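Local coordinates for nadph-flavin oxidoreductase (Vibrio harveyi, PDB 1BKJ), which catalyses the NADPH-dependent reduction of FMN to FMNH2 as a homodimeric flavoprotein and supplies the reduced flavin to luciferase for bioluminescence, at residues 5-10 against 115-120; 28-33 against 122-127; 43-48 against 101-106; 110-115 against 151-156. All coordinates share one frame; numbering follows the deposited sequence.

Interaction 1 of 4, residues 5-10 against 115-120; sequences IETILA and CLLAAE
I8 and L117 carry the apolar half of this helix-to-helix contact, their branched side chains set aslant to one another. CG1 of I8 lies against both methyls of L117, 3.8 Å from CD2 and 4.0 Å from CD1, so the leucine's fork closes on a single methylene. The short axes of 5-9 and 115-120 pass 9.9 Å apart with their directions 106° from each other, which confines the touching to about one turn of each helix. T7, the residue before I8, reaches over with its methyl: CG2 stands 4.1 Å from both the carbonyl O of L117 and CB of E120. The torsion of T7 (chi1 -65°) turns CG2 to the partner helix and lays OG1 beside the threonine's own backbone N, where it hydrogen-bonds the carbonyl of N3. E120 meets T7 directly through CB; its extended chain carries the carboxylate on to H11, an FMN-site residue, whose ND1 bonds OE2. A water donates to T7 O at 2.7 Å and, weakly, to E120 OE1. Threonine and glutamate thus suit a partly buried seam: the direct touches are made by carbon, one of them over a carbonyl O, while N3, H11 and water satisfy the polar ends.

Interaction 2 of 4, residues 28-33 against 122-127; sequences QTIIQA and MGLGGV
A Schellman motif ends helix 98-121, and the residues on either side of its glycine, M122 and L124, supply the side chains that meet helix 24-35. G123 makes the turn with a positive phi (91°), a conformation in which glycine avoids the clash a CB would have with the preceding carbonyl. On one side of it M122 sends its long thioether out to helix 24-35, and on the other L124 reaches the same helix. The methyl CE of M122 sits 3.9 Å from CG2 of T29 and 4.1 Å from its CB, while SD lies 4.4 Å from CG1 of I30. The methionine leaves CB with CG beside its own backbone N and runs extended to SD, then bends (chi3 133°) to bring CE onto the threonine. T29 gives carbon to this contact, its OG1 being bonded to the carbonyl of E25 one turn back. Deeper in, I30 and L124 meet methyl to methyl, CD1 to CD1 at 3.9 Å, as two slanting branches. Flexible methionine suits the partly exposed margin, and branched leucine and isoleucine the buried part. I30 also packs on C115 and A119 of helix 98-121 and on L157, while L124 rests on A119, so the contact lies between helices 24-35 and 98-121, next to strands 125-129 and 149-158; T29 touches I5 of the second subunit.

Interaction 3 of 4, residues 43-48 against 101-106; sequences LQVVSI and TLIGAV
V45, just before strand 46-50, packs on helix 98-121; its CA lies 6.0 Å from that of G104. From CB, directed at the helix, the side chain forks. CG1 is set beside the valine's own backbone N, whereas CG2 falls between N and the carbonyl carbon (chi1 -57° for CG1), and it is this second methyl that does the touching. CG2 lies 3.9 Å from CG2 of I103 and equally 3.9 Å from CA of G104, so that one methyl settles over two successive helical residues. The side chains of V45 and I103 cross at about a right angle, the beta-branch of each supplying the methyl that meets the other. At G104 the valine methyl rests directly on the CA, at a place where no side chain stands beside it. The other arm of the isoleucine reaches farther: CD1 of I103 stands 4.3 Å from CD1 of L43, a looser meeting of two extended tips. I103 is also covered by S40 and Y83 of its own chain and by R133 of the second subunit, and Y83 packs on V45 as well. The surroundings belong to the flavin site, since V106 in the same helix touches FMN and S39, whose OG accepts a hydrogen bond from Q44 N, is an FMN-binding residue. The contact is wholly aliphatic and buried, which implies that the two segments meet by shape alone, while polar bonds to H86, R85 and D82 hold the backbone of 43-48.

Interaction 4 of 4, residues 110-115 against 151-156; sequences IMAQNC and VLFGMC
F153 presents the edge of its ring to A112: the methyl CB lies in the ring plane, 3.5 Å from CE1 and 3.6 Å from CZ. The ring is placed there by a less common first torsion (chi1 54°), which holds CG between the backbone N and the carbonyl carbon and points the rim at the helix. M155, two residues along the strand, comes at the same alanine from another quarter. Its chain runs extended as far as SD, then turns (chi3 -80°) to set CE 3.9 Å from A112 CB and 3.3 Å from A112 O. Alanine suits this site because its single methyl leaves room for an aromatic rim and a thioether at once, and the small residue keeps helix and strand backbones near, with A112 and M155 CA atoms 8.2 Å apart. L152 and F153 both face F79 in a classic beta bulge, and the F153 ring meets those of F79 and Y128. The contact lies where helix 98-121 packs on strand 149-158, flanked by strands 75-82 and 125-129, which add F79 and Y128 around A112; M155 also packs on L116 farther along the helix, and F153 on V106 of the second subunit.

How the interactions relate
Helix 98-121 is the common thread: interactions 1, 3 and 4 use different parts of it, and interaction 2 uses the turn that leaves its end. Interactions 3 and 4 are buried, interactions 1 and 2 only partly. Aliphatic branches make up 3, and an aromatic rim meets alanine in 4; thioethers serve both 2, at its margin, and 4, in the core. Interactions 1 and 2 each include a threonine methyl, and 1 adds a carboxylate and a water. Interactions 2, 3 and 4 reach the same antiparallel sheet, with V127 O and C156 N probably hydrogen-bonded between 2 and 4. M111 packs on V46 to join 4 with 3, and L116 on M155 joins 1 with 4. All four also touch the second subunit.

Interaction 1 of 4, residues 5-10 against 115-120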
loop_
_atom_site.group_PDB
_atom_site.type_symbol
_atom_site.label_atom_id
_atom_site.label_comp_id
_atom_site.label_asym_id
_atom_site.label_seq_id
_atom_site.Cartn_x
_atom_site.Cartn_y
_atom_site.Cartn_z
ATOM N N ILE A 5 11.701 2.036 -14.750
ATOM C CA ILE A 5 10.442 1.736 -15.426
ATOM C C ILE A 5 10.463 0.338 -16.065
ATOM O O ILE A 5 9.467 -0.379 -15.975
ATOM C CB ILE A 5 10.028 2.888 -16.404
ATOM C CG1 ILE A 5 9.707 4.138 -15.579
ATOM C CG2 ILE A 5 8.760 2.531 -17.180
ATOM C CD1 ILE A 5 9.610 5.410 -16.374
ATOM N N GLU A 6 11.616 -0.080 -16.599
ATOM C CA GLU A 6 11.782 -1.416 -17.209
ATOM C C GLU A 6 11.606 -2.512 -16.141
ATOM O O GLU A 6 10.977 -3.535 -16.410
ATOM C CB GLU A 6 13.144 -1.555 -17.904
ATOM N N THR A 7 12.071 -2.235 -14.917
ATOM C CA THR A 7 11.956 -3.147 -13.779
ATOM C C THR A 7 10.483 -3.261 -13.332
ATOM O O THR A 7 9.968 -4.376 -13.180
ATOM C CB THR A 7 12.872 -2.696 -12.610
ATOM O OG1 THR A 7 14.243 -2.786 -13.022
ATOM C CG2 THR A 7 12.678 -3.558 -11.375
ATOM N N ILE A 8 9.807 -2.117 -13.180
ATOM C CA ILE A 8 8.386 -2.073 -12.780
ATOM C C ILE A 8 7.502 -2.859 -13.769
ATOM O O ILE A 8 6.672 -3.676 -13.360
ATOM C CB ILE A 8 7.850 -0.594 -12.645
ATOM C CG1 ILE A 8 8.477 0.095 -11.420
ATOM C CG2 ILE A 8 6.315 -0.585 -12.477
ATOM C CD1 ILE A 8 8.162 1.594 -11.278
ATOM N N LEU A 9 7.733 -2.640 -15.061
ATOM C CA LEU A 9 6.968 -3.293 -16.119
ATOM C C LEU A 9 7.310 -4.756 -16.419
ATOM O O LEU A 9 6.517 -5.446 -17.054
ATOM C CB LEU A 9 7.015 -2.452 -17.400
ATOM C CG LEU A 9 6.336 -1.075 -17.367
ATOM C CD1 LEU A 9 6.570 -0.367 -18.696
ATOM C CD2 LEU A 9 4.852 -1.202 -17.095
ATOM N N ALA A 10 8.451 -5.236 -15.917
ATOM C CA ALA A 10 8.890 -6.618 -16.138
ATOM C C ALA A 10 8.457 -7.566 -15.026
ATOM O O ALA A 10 8.755 -8.766 -15.066
ATOM C CB ALA A 10 10.400 -6.663 -16.308
ATOM N N CYS A 115 10.437 -2.527 -1.242
ATOM C CA CYS A 115 11.253 -3.707 -0.912
ATOM C C CYS A 115 11.299 -4.670 -2.090
ATOM O O CYS A 115 12.387 -5.058 -2.526
ATOM C CB CYS A 115 10.694 -4.441 0.309
ATOM S SG CYS A 115 10.930 -3.591 1.873
ATOM N N LEU A 116 10.118 -4.967 -2.654
ATOM C CA LEU A 116 9.995 -5.875 -3.798
ATOM C C LEU A 116 10.691 -5.333 -5.040
ATOM O O LEU A 116 11.418 -6.084 -5.692
ATOM C CB LEU A 116 8.526 -6.227 -4.106
ATOM C CG LEU A 116 8.285 -7.255 -5.229
ATOM C CD1 LEU A 116 8.944 -8.601 -4.925
ATOM C CD2 LEU A 116 6.800 -7.441 -5.480
ATOM N N LEU A 117 10.496 -4.043 -5.343
ATOM C CA LEU A 117 11.144 -3.411 -6.497
ATOM C C LEU A 117 12.673 -3.408 -6.382
ATOM O O LEU A 117 13.370 -3.707 -7.355
ATOM C CB LEU A 117 10.622 -1.996 -6.732
ATOM C CG LEU A 117 9.243 -1.881 -7.374
ATOM C CD1 LEU A 117 8.883 -0.421 -7.481
ATOM C CD2 LEU A 117 9.207 -2.534 -8.751
ATOM N N ALA A 118 13.182 -3.144 -5.180
ATOM C CA ALA A 118 14.624 -3.169 -4.925
ATOM C C ALA A 118 15.134 -4.590 -5.213
ATOM O O ALA A 118 16.083 -4.762 -5.971
ATOM C CB ALA A 118 14.921 -2.797 -3.488
ATOM N N ALA A 119 14.412 -5.595 -4.714
ATOM C CA ALA A 119 14.775 -7.000 -4.929
ATOM C C ALA A 119 14.769 -7.388 -6.413
ATOM O O ALA A 119 15.750 -7.922 -6.905
ATOM C CB ALA A 119 13.860 -7.927 -4.125
ATOM N N GLU A 120 13.704 -7.027 -7.128
ATOM C CA GLU A 120 13.560 -7.316 -8.558
ATOM C C GLU A 120 14.645 -6.653 -9.418
ATOM O O GLU A 120 15.129 -7.260 -10.369
ATOM C CB GLU A 120 12.158 -6.929 -9.049
ATOM C CG GLU A 120 11.062 -7.849 -8.498
ATOM C CD GLU A 120 9.633 -7.430 -8.851
ATOM O OE1 GLU A 120 9.371 -6.244 -9.172
ATOM O OE2 GLU A 120 8.749 -8.303 -8.773
HETATM O O HOH W 1 10.502 -6.784 -12.204
#

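Interaction 2 of 4, residues 28-33 against 122-127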
loop_
_atom_site.group_PDB
_atom_site.type_symbol
_atom_site.label_atom_id
_atom_site.label_comp_id
_atom_site.label_asym_id
_atom_site.label_seq_id
_atom_site.Cartn_x
_atom_site.Cartn_y
_atom_site.Cartn_z
ATOM N N GLN A 28 20.161 -5.829 3.430
ATOM C CA GLN A 28 20.250 -4.527 4.091
ATOM C C GLN A 28 19.788 -3.424 3.134
ATOM O O GLN A 28 19.105 -2.504 3.555
ATOM C CB GLN A 28 21.671 -4.273 4.611
ATOM N N THR A 29 20.056 -3.601 1.840
ATOM C CA THR A 29 19.646 -2.658 0.800
ATOM C C THR A 29 18.119 -2.722 0.531
ATOM O O THR A 29 17.477 -1.677 0.341
ATOM C CB THR A 29 20.479 -2.892 -0.472
ATOM O OG1 THR A 29 21.850 -2.570 -0.187
ATOM C CG2 THR A 29 20.008 -2.036 -1.629
ATOM N N ILE A 30 17.543 -3.929 0.574
ATOM C CA ILE A 30 16.101 -4.141 0.375
ATOM C C ILE A 30 15.312 -3.448 1.497
ATOM O O ILE A 30 14.322 -2.774 1.226
ATOM C CB ILE A 30 15.771 -5.659 0.290
ATOM C CG1 ILE A 30 16.257 -6.199 -1.058
ATOM C CG2 ILE A 30 14.262 -5.942 0.436
ATOM C CD1 ILE A 30 16.481 -7.699 -1.089
ATOM N N ILE A 31 15.803 -3.585 2.730
ATOM C CA ILE A 31 15.199 -2.973 3.920
ATOM C C ILE A 31 15.361 -1.442 3.845
ATOM O O ILE A 31 14.399 -0.725 4.104
ATOM C CB ILE A 31 15.796 -3.571 5.267
ATOM C CG1 ILE A 31 15.437 -5.063 5.422
ATOM C CG2 ILE A 31 15.369 -2.757 6.509
ATOM C CD1 ILE A 31 13.961 -5.392 5.424
ATOM N N GLN A 32 16.543 -0.951 3.448
ATOM C CA GLN A 32 16.766 0.496 3.314
ATOM C C GLN A 32 15.844 1.107 2.254
ATOM O O GLN A 32 15.333 2.209 2.442
ATOM C CB GLN A 32 18.226 0.843 2.981
ATOM C CG GLN A 32 19.239 0.728 4.139
ATOM C CD GLN A 32 18.782 1.354 5.471
ATOM O OE1 GLN A 32 18.854 0.707 6.526
ATOM N NE2 GLN A 32 18.312 2.611 5.427
ATOM N N ALA A 33 15.612 0.365 1.167
ATOM C CA ALA A 33 14.721 0.785 0.092
ATOM C C ALA A 33 13.291 0.902 0.636
ATOM O O ALA A 33 12.578 1.862 0.325
ATOM C CB ALA A 33 14.769 -0.202 -1.044
ATOM N N MET A 122 17.655 -6.248 -8.611
ATOM C CA MET A 122 18.884 -7.005 -8.340
ATOM C C MET A 122 18.827 -8.392 -8.969
ATOM O O MET A 122 19.734 -9.201 -8.787
ATOM C CB MET A 122 19.100 -7.154 -6.832
ATOM C CG MET A 122 19.310 -5.845 -6.093
ATOM S SD MET A 122 19.315 -6.037 -4.283
ATOM C CE MET A 122 20.751 -5.090 -3.933
ATOM N N GLY A 123 17.738 -8.687 -9.668
ATOM C CA GLY A 123 17.593 -9.984 -10.306
ATOM C C GLY A 123 16.905 -11.022 -9.447
ATOM O O GLY A 123 16.831 -12.183 -9.834
ATOM N N LEU A 124 16.428 -10.610 -8.274
ATOM C CA LEU A 124 15.716 -11.511 -7.368
ATOM C C LEU A 124 14.240 -11.563 -7.764
ATOM O O LEU A 124 13.764 -10.748 -8.565
ATOM C CB LEU A 124 15.843 -11.038 -5.914
ATOM C CG LEU A 124 17.243 -10.966 -5.288
ATOM C CD1 LEU A 124 17.228 -10.215 -3.980
ATOM C CD2 LEU A 124 17.764 -12.337 -5.068
ATOM N N GLY A 125 13.544 -12.566 -7.252
ATOM C CA GLY A 125 12.133 -12.720 -7.533
ATOM C C GLY A 125 11.372 -12.665 -6.230
ATOM O O GLY A 125 11.960 -12.808 -5.163
ATOM N N GLY A 126 10.059 -12.489 -6.327
ATOM C CA GLY A 126 9.233 -12.427 -5.138
ATOM C C GLY A 126 7.739 -12.542 -5.354
ATOM O O GLY A 126 7.262 -12.511 -6.488
ATOM N N VAL A 127 7.012 -12.700 -4.247
ATOM C CA VAL A 127 5.566 -12.819 -4.271
ATOM C C VAL A 127 5.020 -12.412 -2.915
ATOM O O VAL A 127 5.579 -12.768 -1.882
ATOM C CB VAL A 127 5.088 -14.282 -4.669
ATOM C CG1 VAL A 127 5.525 -15.330 -3.651
ATOM C CG2 VAL A 127 3.565 -14.341 -4.887
#

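Interaction 3 of 4, residues 43-48 against 101-106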
loop_
_atom_site.group_PDB
_atom_site.type_symbol
_atom_site.label_atom_id
_atom_site.label_comp_id
_atom_site.label_asym_id
_atom_site.label_seq_id
_atom_site.Cartn_x
_atom_site.Cartn_y
_atom_site.Cartn_z
ATOM N N LEU A 43 4.497 9.026 10.798
ATOM C CA LEU A 43 4.128 8.194 11.938
ATOM C C LEU A 43 4.939 6.918 12.048
ATOM O O LEU A 43 5.138 6.422 13.142
ATOM C CB LEU A 43 2.626 7.874 11.914
ATOM C CG LEU A 43 1.591 8.993 12.139
ATOM C CD1 LEU A 43 0.199 8.562 11.690
ATOM C CD2 LEU A 43 1.580 9.408 13.595
ATOM N N GLN A 44 5.442 6.433 10.906
ATOM C CA GLN A 44 6.257 5.207 10.800
ATOM C C GLN A 44 5.580 4.037 11.535
ATOM O O GLN A 44 6.051 3.559 12.565
ATOM C CB GLN A 44 7.695 5.490 11.254
ATOM C CG GLN A 44 8.367 6.505 10.342
ATOM C CD GLN A 44 9.770 6.827 10.757
ATOM O OE1 GLN A 44 10.686 6.033 10.549
ATOM N NE2 GLN A 44 9.953 7.984 11.373
ATOM N N VAL A 45 4.450 3.609 10.972
ATOM C CA VAL A 45 3.590 2.576 11.557
ATOM C C VAL A 45 3.739 1.127 11.086
ATOM O O VAL A 45 2.867 0.284 11.352
ATOM C CB VAL A 45 2.103 2.998 11.416
ATOM C CG1 VAL A 45 1.907 4.307 12.065
ATOM C CG2 VAL A 45 1.677 3.085 9.944
ATOM N N VAL A 46 4.818 0.856 10.361
ATOM C CA VAL A 46 5.069 -0.483 9.832
ATOM C C VAL A 46 6.233 -1.182 10.537
ATOM O O VAL A 46 7.253 -0.560 10.864
ATOM C CB VAL A 46 5.349 -0.436 8.299
ATOM C CG1 VAL A 46 5.415 -1.852 7.703
ATOM C CG2 VAL A 46 4.278 0.398 7.583
ATOM N N SER A 47 6.017 -2.461 10.841
ATOM C CA SER A 47 7.043 -3.313 11.430
ATOM C C SER A 47 7.181 -4.523 10.526
ATOM O O SER A 47 6.190 -4.999 9.945
ATOM C CB SER A 47 6.693 -3.761 12.846
ATOM O OG SER A 47 7.164 -2.805 13.769
ATOM N N ILE A 48 8.423 -4.971 10.352
ATOM C CA ILE A 48 8.724 -6.136 9.528
ATOM C C ILE A 48 9.280 -7.226 10.433
ATOM O O ILE A 48 10.105 -6.945 11.295
ATOM C CB ILE A 48 9.787 -5.823 8.424
ATOM C CG1 ILE A 48 9.296 -4.691 7.506
ATOM C CG2 ILE A 48 10.117 -7.105 7.589
ATOM C CD1 ILE A 48 10.321 -4.211 6.490
ATOM N N THR A 101 -5.886 2.089 11.077
ATOM C CA THR A 101 -5.754 0.784 10.428
ATOM C C THR A 101 -5.635 1.025 8.907
ATOM O O THR A 101 -4.863 0.332 8.238
ATOM C CB THR A 101 -6.934 -0.169 10.817
ATOM O OG1 THR A 101 -6.782 -0.549 12.193
ATOM C CG2 THR A 101 -6.969 -1.439 9.957
ATOM N N LEU A 102 -6.343 2.042 8.386
ATOM C CA LEU A 102 -6.267 2.390 6.967
ATOM C C LEU A 102 -4.876 2.889 6.642
ATOM O O LEU A 102 -4.326 2.516 5.609
ATOM C CB LEU A 102 -7.254 3.483 6.563
ATOM C CG LEU A 102 -8.739 3.214 6.358
ATOM C CD1 LEU A 102 -9.308 4.394 5.563
ATOM C CD2 LEU A 102 -8.965 1.897 5.594
ATOM N N ILE A 103 -4.304 3.699 7.544
ATOM C CA ILE A 103 -2.942 4.238 7.381
ATOM C C ILE A 103 -1.956 3.075 7.425
ATOM O O ILE A 103 -1.071 3.006 6.581
ATOM C CB ILE A 103 -2.594 5.319 8.460
ATOM C CG1 ILE A 103 -3.223 6.650 8.059
ATOM C CG2 ILE A 103 -1.055 5.513 8.628
ATOM C CD1 ILE A 103 -3.100 7.733 9.136
ATOM N N GLY A 104 -2.156 2.155 8.373
ATOM C CA GLY A 104 -1.305 0.982 8.499
ATOM C C GLY A 104 -1.278 0.119 7.242
ATOM O O GLY A 104 -0.205 -0.282 6.805
ATOM N N ALA A 105 -2.445 -0.107 6.638
ATOM C CA ALA A 105 -2.571 -0.901 5.413
ATOM C C ALA A 105 -1.986 -0.216 4.169
ATOM O O ALA A 105 -1.263 -0.850 3.396
ATOM C CB ALA A 105 -4.023 -1.277 5.185
ATOM N N VAL A 106 -2.278 1.078 3.997
ATOM C CA VAL A 106 -1.772 1.852 2.868
ATOM C C VAL A 106 -0.238 1.973 2.947
ATOM O O VAL A 106 0.457 1.668 1.979
ATOM C CB VAL A 106 -2.442 3.271 2.817
ATOM C CG1 VAL A 106 -1.708 4.209 1.864
ATOM C CG2 VAL A 106 -3.883 3.144 2.363
#

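Interaction 4 of 4, residues 110-115 against 151-156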
loop_
_atom_site.group_PDB
_atom_site.type_symbol
_atom_site.label_atom_id
_atom_site.label_comp_id
_atom_site.label_asym_id
_atom_site.label_seq_id
_atom_site.Cartn_x
_atom_site.Cartn_y
_atom_site.Cartn_z
ATOM N N ILE A 110 2.897 0.553 0.420
ATOM C CA ILE A 110 3.909 1.460 -0.144
ATOM C C ILE A 110 5.318 0.938 0.191
ATOM O O ILE A 110 6.150 0.777 -0.698
ATOM C CB ILE A 110 3.751 2.905 0.425
ATOM C CG1 ILE A 110 2.408 3.487 -0.007
ATOM C CG2 ILE A 110 4.885 3.832 -0.044
ATOM C CD1 ILE A 110 2.038 4.727 0.730
ATOM N N MET A 111 5.557 0.650 1.468
ATOM C CA MET A 111 6.852 0.148 1.920
ATOM C C MET A 111 7.243 -1.185 1.274
ATOM O O MET A 111 8.385 -1.331 0.794
ATOM C CB MET A 111 6.876 0.018 3.446
ATOM C CG MET A 111 8.195 -0.457 3.974
ATOM S SD MET A 111 8.275 -0.605 5.707
ATOM C CE MET A 111 8.805 1.005 6.097
ATOM N N ALA A 112 6.299 -2.134 1.271
ATOM C CA ALA A 112 6.520 -3.458 0.697
ATOM C C ALA A 112 6.834 -3.431 -0.787
ATOM O O ALA A 112 7.675 -4.206 -1.253
ATOM C CB ALA A 112 5.358 -4.354 0.967
ATOM N N GLN A 113 6.200 -2.511 -1.517
ATOM C CA GLN A 113 6.452 -2.395 -2.938
ATOM C C GLN A 113 7.851 -1.869 -3.208
ATOM O O GLN A 113 8.467 -2.273 -4.184
ATOM C CB GLN A 113 5.362 -1.582 -3.649
ATOM C CG GLN A 113 5.460 -1.531 -5.187
ATOM C CD GLN A 113 5.518 -2.899 -5.879
ATOM O OE1 GLN A 113 5.109 -3.917 -5.326
ATOM N NE2 GLN A 113 6.009 -2.910 -7.108
ATOM N N ASN A 114 8.370 -1.027 -2.310
ATOM C CA ASN A 114 9.736 -0.515 -2.438
ATOM C C ASN A 114 10.728 -1.672 -2.230
ATOM O O ASN A 114 11.667 -1.830 -3.014
ATOM C CB ASN A 114 10.000 0.594 -1.423
ATOM C CG ASN A 114 9.880 1.984 -2.019
ATOM O OD1 ASN A 114 9.385 2.176 -3.124
ATOM N ND2 ASN A 114 10.352 2.964 -1.281
ATOM N N CYS A 115 10.437 -2.527 -1.242
ATOM C CA CYS A 115 11.253 -3.707 -0.912
ATOM C C CYS A 115 11.299 -4.670 -2.090
ATOM O O CYS A 115 12.387 -5.058 -2.526
ATOM C CB CYS A 115 10.694 -4.441 0.309
ATOM S SG CYS A 115 10.930 -3.591 1.873
ATOM N N VAL A 151 -1.045 -8.554 11.885
ATOM C CA VAL A 151 -0.395 -9.062 10.672
ATOM C C VAL A 151 -1.236 -8.697 9.450
ATOM O O VAL A 151 -2.467 -8.712 9.521
ATOM C CB VAL A 151 -0.118 -10.625 10.743
ATOM C CG1 VAL A 151 -1.382 -11.413 11.020
ATOM C CG2 VAL A 151 0.515 -11.134 9.437
ATOM N N LEU A 152 -0.566 -8.300 8.368
ATOM C CA LEU A 152 -1.228 -7.955 7.122
ATOM C C LEU A 152 -0.883 -8.917 5.995
ATOM O O LEU A 152 -1.774 -9.463 5.361
ATOM C CB LEU A 152 -0.924 -6.522 6.710
ATOM C CG LEU A 152 -1.609 -5.402 7.491
ATOM C CD1 LEU A 152 -1.226 -4.112 6.834
ATOM C CD2 LEU A 152 -3.140 -5.547 7.510
ATOM N N PHE A 153 0.404 -9.081 5.701
ATOM C CA PHE A 153 0.828 -9.997 4.648
ATOM C C PHE A 153 2.299 -10.337 4.802
ATOM O O PHE A 153 3.024 -9.667 5.525
ATOM C CB PHE A 153 0.554 -9.420 3.231
ATOM C CG PHE A 153 1.149 -8.052 2.985
ATOM C CD1 PHE A 153 2.483 -7.912 2.544
ATOM C CD2 PHE A 153 0.397 -6.888 3.229
ATOM C CE1 PHE A 153 3.061 -6.645 2.362
ATOM C CE2 PHE A 153 0.967 -5.601 3.054
ATOM C CZ PHE A 153 2.304 -5.480 2.618
ATOM N N GLY A 154 2.717 -11.372 4.083
ATOM C CA GLY A 154 4.104 -11.779 4.065
ATOM C C GLY A 154 4.682 -11.501 2.685
ATOM O O GLY A 154 3.974 -11.008 1.793
ATOM N N MET A 155 5.966 -11.797 2.507
ATOM C CA MET A 155 6.640 -11.614 1.226
ATOM C C MET A 155 7.785 -12.607 1.093
ATOM O O MET A 155 8.646 -12.690 1.972
ATOM C CB MET A 155 7.176 -10.182 1.069
ATOM C CG MET A 155 7.810 -9.917 -0.300
ATOM S SD MET A 155 8.414 -8.259 -0.497
ATOM C CE MET A 155 6.896 -7.424 -0.857
ATOM N N CYS A 156 7.756 -13.378 0.009
ATOM C CA CYS A 156 8.808 -14.343 -0.302
ATOM C C CYS A 156 9.808 -13.660 -1.229
ATOM O O CYS A 156 9.409 -12.944 -2.141
ATOM C CB CYS A 156 8.253 -15.560 -1.046
ATOM S SG CYS A 156 7.094 -16.560 -0.144
#